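Local coordinates for dTDP-4-dehydrorhamnose reductase (PDB 5U9C), which probably catalyses the NADPH-dependent reduction of dTDP-4-dehydro-beta-L-rhamnose to dTDP-beta-L-rhamnose, a step of dTDP-L-rhamnose biosynthesis, at residues F168-I176 / R225-L236; S180-R189 / G240-F250. All coordinates share one frame; numbering follows the deposited sequence.

Both contacts belong to one small two-layer alpha/beta unit that stands beside the six-stranded parallel sheet. Contact 1 packs helix 168-177 on helix 225-235 and is mostly buried; contact 2 pairs the strands that follow each of those helices, 182-186 and 241-245, and lies at the surface. Ile-183, Ala-185 and Ile-242 of the strands face the helices, touching Ile-172, Ala-229 and Phe-226 among others. The layers are also tied by polar bonds, Phe-226 N with Val-186 O and, in the conformer modelled here, Ser-180 OG with Gln-175 O. Chemistry follows place: contact 1 is apolar apart from one arginine, whereas contact 2 runs on backbone hydrogen bonds and ends in a polar cluster around Asp-188.

Contact 1: residues F168-I176 / R225-L236; sequences FVGKIIQQI and RFDIACAIGDLL
Ile-232 of helix 225-235 packs against helix 168-177 as a knob into a hole, seated among Val-169, Ile-172, Ile-173 and Ile-176. The two helices pack side by side over the small parallel sheet of this alpha/beta region, their N-to-C directions 46° apart. Ile-232 CB lies 4.2 Å from Ile-172 CG2. From there CG2 of Ile-232 touches Ile-173 CG1 and Ile-176 CD1, each at 3.8 Å. The other branch ends in CD1, set against Val-169 CG1 at 3.9 Å and close to Ile-172 CG2. Toward the C-terminal end, Ile-173 CG1 also meets Leu-236 CD1 while Ile-176 CD1 lies 3.9 Å from Gly-233 CA, where the glycine has no side chain and CD1 rests directly on the backbone.

At the other end the partner is aromatic. Phe-168 has CG anti to its own backbone N (chi1 -174°), which sends the ring across to Arg-225, its CZ 3.5 Å from Arg-225 CB. The ring lies between Ile-172 CG1 of its own helix, toward the rim of one face, and Arg-225 CD over the other; Ile-228 CG2 meets its edge in plane. Phe-168 belongs to a site where (R)-malate has been seen bound, and Arg-225 also makes a cation-pi contact with Trp-156. Arg-225 CD makes a CH-pi contact, 3.8 Å from the Phe-168 ring centroid and 6° off its normal.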
# COMPACT_ATOMS: atom_id res chain seq x y z
N PHE D 168 2.70 -2.09 32.09
CA PHE D 168 3.69 -3.08 31.68
C PHE D 168 4.84 -3.30 32.66
O PHE D 168 5.10 -4.44 33.05
CB PHE D 168 4.26 -2.77 30.28
CG PHE D 168 5.17 -3.84 29.77
CD1 PHE D 168 4.64 -5.07 29.34
CD2 PHE D 168 6.55 -3.66 29.72
CE1 PHE D 168 5.47 -6.10 28.88
CE2 PHE D 168 7.39 -4.68 29.26
CZ PHE D 168 6.85 -5.90 28.85
N VAL D 169 5.54 -2.25 33.05
CA VAL D 169 6.70 -2.39 33.95
C VAL D 169 6.31 -2.99 35.31
O VAL D 169 6.97 -3.92 35.76
CB VAL D 169 7.48 -1.08 34.11
CG1 VAL D 169 8.63 -1.24 35.11
CG2 VAL D 169 8.04 -0.67 32.77
N GLY D 170 5.25 -2.47 35.92
CA GLY D 170 4.76 -2.96 37.20
C GLY D 170 4.38 -4.43 37.16
O GLY D 170 4.70 -5.18 38.09
N LYS D 171 3.71 -4.84 36.08
CA LYS D 171 3.31 -6.25 35.90
C LYS D 171 4.51 -7.18 35.76
O LYS D 171 4.52 -8.27 36.34
CB LYS D 171 2.37 -6.42 34.71
CG LYS D 171 0.97 -5.91 34.98
CD LYS D 171 0.05 -6.01 33.77
CE LYS D 171 0.44 -5.00 32.70
NZ LYS D 171 -0.48 -5.01 31.53
N ILE D 172 5.51 -6.76 34.99
CA ILE D 172 6.72 -7.56 34.85
C ILE D 172 7.40 -7.67 36.21
O ILE D 172 7.81 -8.74 36.60
CB ILE D 172 7.71 -6.96 33.82
CG1 ILE D 172 7.14 -7.01 32.39
CG2 ILE D 172 9.07 -7.67 33.88
CD1 ILE D 172 6.86 -8.40 31.86
N ILE D 173 7.49 -6.55 36.94
CA ILE D 173 8.11 -6.55 38.26
C ILE D 173 7.34 -7.47 39.26
O ILE D 173 7.97 -8.20 40.04
CB ILE D 173 8.31 -5.12 38.79
CG1 ILE D 173 9.41 -4.42 37.96
CG2 ILE D 173 8.74 -5.14 40.24
CD1 ILE D 173 9.65 -2.96 38.31
N GLN D 174 6.01 -7.42 39.22
CA GLN D 174 5.14 -8.27 40.07
C GLN D 174 5.39 -9.78 39.79
O GLN D 174 5.48 -10.61 40.72
CB GLN D 174 3.68 -7.91 39.80
CG GLN D 174 2.65 -8.69 40.61
CD GLN D 174 1.22 -8.42 40.15
OE1 GLN D 174 0.97 -7.67 39.19
NE2 GLN D 174 0.26 -9.07 40.83
N GLN D 175 5.53 -10.13 38.51
CA GLN D 175 5.82 -11.51 38.12
C GLN D 175 7.20 -11.94 38.59
O GLN D 175 7.39 -13.09 39.03
CB GLN D 175 5.68 -11.73 36.62
CG GLN D 175 4.25 -11.62 36.13
CD GLN D 175 4.19 -11.66 34.61
OE1 GLN D 175 4.34 -12.72 33.99
NE2 GLN D 175 3.95 -10.53 34.02
N ILE D 176 8.17 -11.04 38.50
CA ILE D 176 9.53 -11.32 38.96
C ILE D 176 9.51 -11.55 40.48
O ILE D 176 10.02 -12.55 40.96
CB ILE D 176 10.55 -10.22 38.58
CG1 ILE D 176 10.84 -10.28 37.07
CG2 ILE D 176 11.85 -10.41 39.36
CD1 ILE D 176 11.60 -9.08 36.50
N ARG D 225 8.67 -4.80 23.84
CA ARG D 225 8.35 -5.10 25.23
C ARG D 225 9.26 -6.20 25.72
O ARG D 225 9.61 -6.24 26.89
CB ARG D 225 6.91 -5.53 25.41
CG ARG D 225 5.86 -4.50 25.03
CD ARG D 225 5.97 -3.25 25.86
NE ARG D 225 4.78 -2.40 25.67
CZ ARG D 225 4.49 -1.34 26.40
NH1 ARG D 225 5.28 -0.95 27.42
NH2 ARG D 225 3.38 -0.66 26.13
N PHE D 226 9.64 -7.11 24.82
CA PHE D 226 10.56 -8.19 25.15
C PHE D 226 11.91 -7.63 25.61
O PHE D 226 12.48 -8.10 26.60
CB PHE D 226 10.75 -9.16 23.97
CG PHE D 226 11.84 -10.16 24.18
CD1 PHE D 226 11.69 -11.19 25.12
CD2 PHE D 226 13.01 -10.11 23.43
CE1 PHE D 226 12.70 -12.13 25.31
CE2 PHE D 226 14.03 -11.04 23.61
CZ PHE D 226 13.88 -12.06 24.56
N ASP D 227 12.41 -6.63 24.87
CA ASP D 227 13.68 -5.96 25.22
C ASP D 227 13.57 -5.33 26.61
O ASP D 227 14.50 -5.42 27.43
CB ASP D 227 14.03 -4.84 24.23
CG ASP D 227 14.36 -5.34 22.85
OD1 ASP D 227 15.01 -6.39 22.71
OD2 ASP D 227 13.99 -4.65 21.88
N ILE D 228 12.44 -4.69 26.86
CA ILE D 228 12.20 -4.03 28.15
C ILE D 228 12.13 -5.08 29.28
O ILE D 228 12.73 -4.90 30.36
CB ILE D 228 10.91 -3.18 28.10
CG1 ILE D 228 11.11 -2.01 27.12
CG2 ILE D 228 10.55 -2.67 29.50
CD1 ILE D 228 9.83 -1.24 26.82
N ALA D 229 11.42 -6.18 29.04
CA ALA D 229 11.31 -7.22 30.08
C ALA D 229 12.69 -7.79 30.40
O ALA D 229 13.03 -7.98 31.56
CB ALA D 229 10.35 -8.32 29.67
N CYS D 230 13.50 -8.04 29.36
CA CYS D 230 14.86 -8.56 29.56
C CYS D 230 15.72 -7.62 30.40
O CYS D 230 16.47 -8.06 31.28
CB CYS D 230 15.55 -8.84 28.22
SG CYS D 230 14.85 -10.25 27.31
N ALA D 231 15.61 -6.32 30.13
CA ALA D 231 16.38 -5.31 30.88
C ALA D 231 15.93 -5.28 32.36
O ALA D 231 16.77 -5.25 33.25
CB ALA D 231 16.25 -3.94 30.22
N ILE D 232 14.63 -5.31 32.61
CA ILE D 232 14.08 -5.35 33.99
C ILE D 232 14.60 -6.62 34.69
O ILE D 232 15.09 -6.56 35.82
CB ILE D 232 12.54 -5.31 33.99
CG1 ILE D 232 12.03 -3.97 33.44
CG2 ILE D 232 11.98 -5.51 35.40
CD1 ILE D 232 10.56 -3.99 33.07
N GLY D 233 14.51 -7.75 33.99
CA GLY D 233 14.99 -9.03 34.48
C GLY D 233 16.44 -8.98 34.93
O GLY D 233 16.77 -9.51 36.01
N ASP D 234 17.31 -8.36 34.12
CA ASP D 234 18.73 -8.21 34.48
C ASP D 234 18.89 -7.33 35.72
O ASP D 234 19.70 -7.63 36.58
CB ASP D 234 19.55 -7.56 33.36
CG ASP D 234 19.73 -8.44 32.15
OD1 ASP D 234 19.49 -9.67 32.21
OD2 ASP D 234 20.14 -7.88 31.10
N LEU D 235 18.12 -6.25 35.79
CA LEU D 235 18.19 -5.32 36.93
C LEU D 235 17.74 -5.95 38.25
O LEU D 235 18.26 -5.59 39.28
CB LEU D 235 17.36 -4.08 36.68
CG LEU D 235 17.94 -3.17 35.60
CD1 LEU D 235 16.86 -2.28 34.99
CD2 LEU D 235 19.09 -2.36 36.18
N LEU D 236 16.78 -6.87 38.21
CA LEU D 236 16.27 -7.50 39.43
C LEU D 236 16.83 -8.91 39.69
O LEU D 236 16.34 -9.60 40.56
CB LEU D 236 14.74 -7.50 39.42
CG LEU D 236 14.12 -6.10 39.30
CD1 LEU D 236 12.61 -6.17 39.32
CD2 LEU D 236 14.62 -5.20 40.43

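Contact 2: residues S180-R189 / G240-F250; sequences STSIKAVSDR and GDIIPVHSSVF
The imidazole of His-246 takes Asp-188 OD2 at its edge, exactly in the ring plane: ND1 donates to OD2 over 2.8 Å. The carboxylate is turned 51° from that ring, and the bond arrives from above the carboxylate plane. The other ring nitrogen, NE2, is hydrogen-bonded to Glu-263 OE2 of a neighbouring subunit, so the histidine is held from two directions. In one of the two deposited conformers of Ser-247, its OG lies over one face of the Arg-189 guanidinium, toward the rim, 3.0 Å from NH2 but at an angle too poor for a hydrogen bond. The Phe-250 ring has Val-249 CG2 over one face, in one conformer of that valine, and Val-186 CG2 in plane at its edge, 3.8 Å from CD2; Lys-184 CB also lies near the edge, by CZ.

These groups gather where two parallel strands, 182-186 and 241-245, come to an end. The strands form a two-stranded sheet, joined by alternating backbone bonds that include Ile-243 N to Ile-183 O (2.7 Å) and Val-245 N to Ala-185 O, with Ser-187 N to Val-245 O closing the row. One face, with Ile-183, Ala-185 and Ile-242, is packed against the helices; the other carries Lys-184, Val-186, Ile-243 and Val-245, where Val-245 CG1 sits 4.0 Å from Lys-184 CB and Ile-243 CD1 rests on Ser-182 CB.

Asp-188 turns its carboxylate toward the second segment with CG placed between the backbone N and the carbonyl carbon (chi1 65°). Besides the histidine, Ser-247 N gives it weak bonds to both oxygens. Arg-189 folds back along the chain, NH1 donating to Asp-188 O at 2.7 Å, while water 1, which accepts from Ser-248 N at 3.0 Å, gives Asp-188 OD2 a weak bond.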
# COMPACT_ATOMS: atom_id res chain seq x y z
N SER D 180 7.97 -16.09 39.22
CA SER D 180 7.44 -16.77 38.04
C SER D 180 8.54 -17.56 37.34
O SER D 180 9.67 -17.08 37.19
CB SER D 180 6.80 -15.79 37.05
OG SER D 180 5.69 -15.12 37.63
N THR D 181 8.21 -18.78 36.92
CA THR D 181 9.15 -19.64 36.24
C THR D 181 9.50 -19.06 34.86
O THR D 181 10.61 -19.30 34.35
CB THR D 181 8.62 -21.09 36.11
OG1 THR D 181 9.70 -21.95 35.72
CG2 THR D 181 7.49 -21.20 35.11
N SER D 182 8.59 -18.28 34.29
CA SER D 182 8.80 -17.66 32.98
C SER D 182 7.84 -16.54 32.74
O SER D 182 6.68 -16.56 33.21
CB SER D 182 8.60 -18.67 31.85
OG SER D 182 7.26 -19.08 31.85
N ILE D 183 8.31 -15.57 31.98
CA ILE D 183 7.53 -14.41 31.62
C ILE D 183 7.55 -14.26 30.09
O ILE D 183 8.62 -14.30 29.49
CB ILE D 183 8.12 -13.15 32.28
CG1 ILE D 183 7.99 -13.28 33.81
CG2 ILE D 183 7.42 -11.89 31.78
CD1 ILE D 183 8.71 -12.19 34.59
N LYS D 184 6.37 -14.11 29.48
CA LYS D 184 6.24 -13.91 28.04
C LYS D 184 6.11 -12.42 27.76
O LYS D 184 5.42 -11.71 28.50
CB LYS D 184 5.00 -14.62 27.51
CG LYS D 184 5.08 -16.13 27.63
CD LYS D 184 3.79 -16.77 27.17
CE LYS D 184 3.82 -18.27 27.41
NZ LYS D 184 2.58 -18.90 26.91
N ALA D 185 6.79 -11.95 26.72
CA ALA D 185 6.74 -10.56 26.32
C ALA D 185 6.81 -10.48 24.78
O ALA D 185 7.59 -11.17 24.14
CB ALA D 185 7.90 -9.78 26.94
N VAL D 186 5.97 -9.62 24.22
CA VAL D 186 5.87 -9.45 22.78
C VAL D 186 7.17 -8.90 22.19
O VAL D 186 7.67 -7.87 22.62
CB VAL D 186 4.65 -8.57 22.43
CG1 VAL D 186 4.57 -8.31 20.94
CG2 VAL D 186 3.37 -9.23 22.93
N SER D 187 7.71 -9.61 21.20
CA SER D 187 8.95 -9.23 20.54
C SER D 187 8.80 -8.54 19.17
O SER D 187 9.76 -7.98 18.67
CB SER D 187 9.82 -10.46 20.35
OG SER D 187 9.21 -11.39 19.48
N ASP D 188 7.60 -8.57 18.60
CA ASP D 188 7.40 -8.08 17.22
C ASP D 188 6.57 -6.80 17.05
O ASP D 188 5.99 -6.59 15.99
CB ASP D 188 6.85 -9.23 16.35
CG ASP D 188 5.46 -9.70 16.77
OD1 ASP D 188 4.84 -9.08 17.66
OD2 ASP D 188 4.96 -10.69 16.16
N ARG D 189 6.53 -5.98 18.09
CA ARG D 189 5.90 -4.65 18.07
C ARG D 189 6.91 -3.74 18.80
O ARG D 189 7.32 -4.05 19.92
CB ARG D 189 4.53 -4.61 18.74
CG ARG D 189 3.48 -5.49 18.07
CD ARG D 189 3.07 -4.98 16.68
NE ARG D 189 2.05 -5.81 16.01
CZ ARG D 189 2.29 -6.85 15.21
NH1 ARG D 189 3.54 -7.29 14.97
NH2 ARG D 189 1.26 -7.50 14.67
N GLY D 240 14.36 -16.75 36.14
CA GLY D 240 13.39 -17.51 35.36
C GLY D 240 13.61 -17.20 33.88
O GLY D 240 14.54 -16.48 33.51
N ASP D 241 12.78 -17.75 33.01
CA ASP D 241 12.93 -17.48 31.58
C ASP D 241 12.10 -16.28 31.15
O ASP D 241 10.98 -16.11 31.62
CB ASP D 241 12.46 -18.71 30.78
CG ASP D 241 13.24 -19.97 31.12
OD1 ASP D 241 14.46 -19.87 31.34
OD2 ASP D 241 12.64 -21.05 31.14
N ILE D 242 12.66 -15.44 30.29
CA ILE D 242 11.90 -14.34 29.67
C ILE D 242 11.80 -14.81 28.21
O ILE D 242 12.81 -14.93 27.52
CB ILE D 242 12.55 -12.96 29.83
CG1 ILE D 242 12.62 -12.63 31.32
CG2 ILE D 242 11.71 -11.92 29.10
CD1 ILE D 242 13.34 -11.36 31.66
N ILE D 243 10.58 -15.08 27.78
CA ILE D 243 10.31 -15.70 26.49
C ILE D 243 9.76 -14.68 25.48
O ILE D 243 8.76 -14.04 25.77
CB ILE D 243 9.24 -16.83 26.70
CG1 ILE D 243 9.74 -17.87 27.73
CG2 ILE D 243 8.84 -17.51 25.39
CD1 ILE D 243 8.71 -18.93 28.12
N PRO D 244 10.42 -14.55 24.30
CA PRO D 244 9.89 -13.64 23.28
C PRO D 244 8.74 -14.30 22.55
O PRO D 244 8.86 -15.44 22.14
CB PRO D 244 11.08 -13.43 22.34
CG PRO D 244 11.92 -14.67 22.47
CD PRO D 244 11.65 -15.24 23.85
N VAL D 245 7.60 -13.62 22.46
CA VAL D 245 6.47 -14.17 21.74
C VAL D 245 5.96 -13.19 20.69
O VAL D 245 6.14 -11.98 20.81
CB VAL D 245 5.31 -14.54 22.68
CG1 VAL D 245 5.76 -15.58 23.68
CG2 VAL D 245 4.74 -13.31 23.41
N HIS D 246 5.30 -13.73 19.67
CA HIS D 246 4.66 -12.92 18.63
C HIS D 246 3.35 -12.36 19.17
O HIS D 246 2.73 -12.95 20.08
CB HIS D 246 4.43 -13.74 17.35
CG HIS D 246 5.70 -14.06 16.63
ND1 HIS D 246 6.41 -13.10 15.93
CD2 HIS D 246 6.41 -15.20 16.52
CE1 HIS D 246 7.48 -13.65 15.40
NE2 HIS D 246 7.51 -14.93 15.74
N SER D 247 2.90 -11.24 18.61
CA SER D 247 1.68 -10.58 19.07
C SER D 247 0.42 -11.42 18.94
O SER D 247 -0.56 -11.17 19.66
CB SER D 247 1.51 -9.22 18.37
OG SER D 247 1.56 -9.38 16.98
N SER D 248 0.43 -12.42 18.06
CA SER D 248 -0.69 -13.34 17.92
C SER D 248 -1.04 -14.12 19.19
O SER D 248 -2.18 -14.56 19.34
CB SER D 248 -0.40 -14.37 16.84
OG SER D 248 0.76 -15.11 17.17
N VAL D 249 -0.08 -14.35 20.09
CA VAL D 249 -0.42 -15.13 21.29
C VAL D 249 -1.28 -14.32 22.28
O VAL D 249 -1.97 -14.90 23.10
CB VAL D 249 0.80 -15.78 21.99
CG1 VAL D 249 1.57 -16.64 21.00
CG2 VAL D 249 1.71 -14.74 22.63
N PHE D 250 -1.26 -12.98 22.17
CA PHE D 250 -2.12 -12.12 23.00
C PHE D 250 -3.07 -11.33 22.11
O PHE D 250 -2.79 -10.20 21.78
CB PHE D 250 -1.27 -11.15 23.84
CG PHE D 250 -0.36 -11.84 24.80
CD1 PHE D 250 -0.87 -12.63 25.81
CD2 PHE D 250 1.02 -11.66 24.72
CE1 PHE D 250 -0.03 -13.27 26.72
CE2 PHE D 250 1.86 -12.27 25.63
CZ PHE D 250 1.34 -13.09 26.63
O HOH W 1 2.00 -12.13 15.49
O HOH W 2 -0.19 -6.43 17.29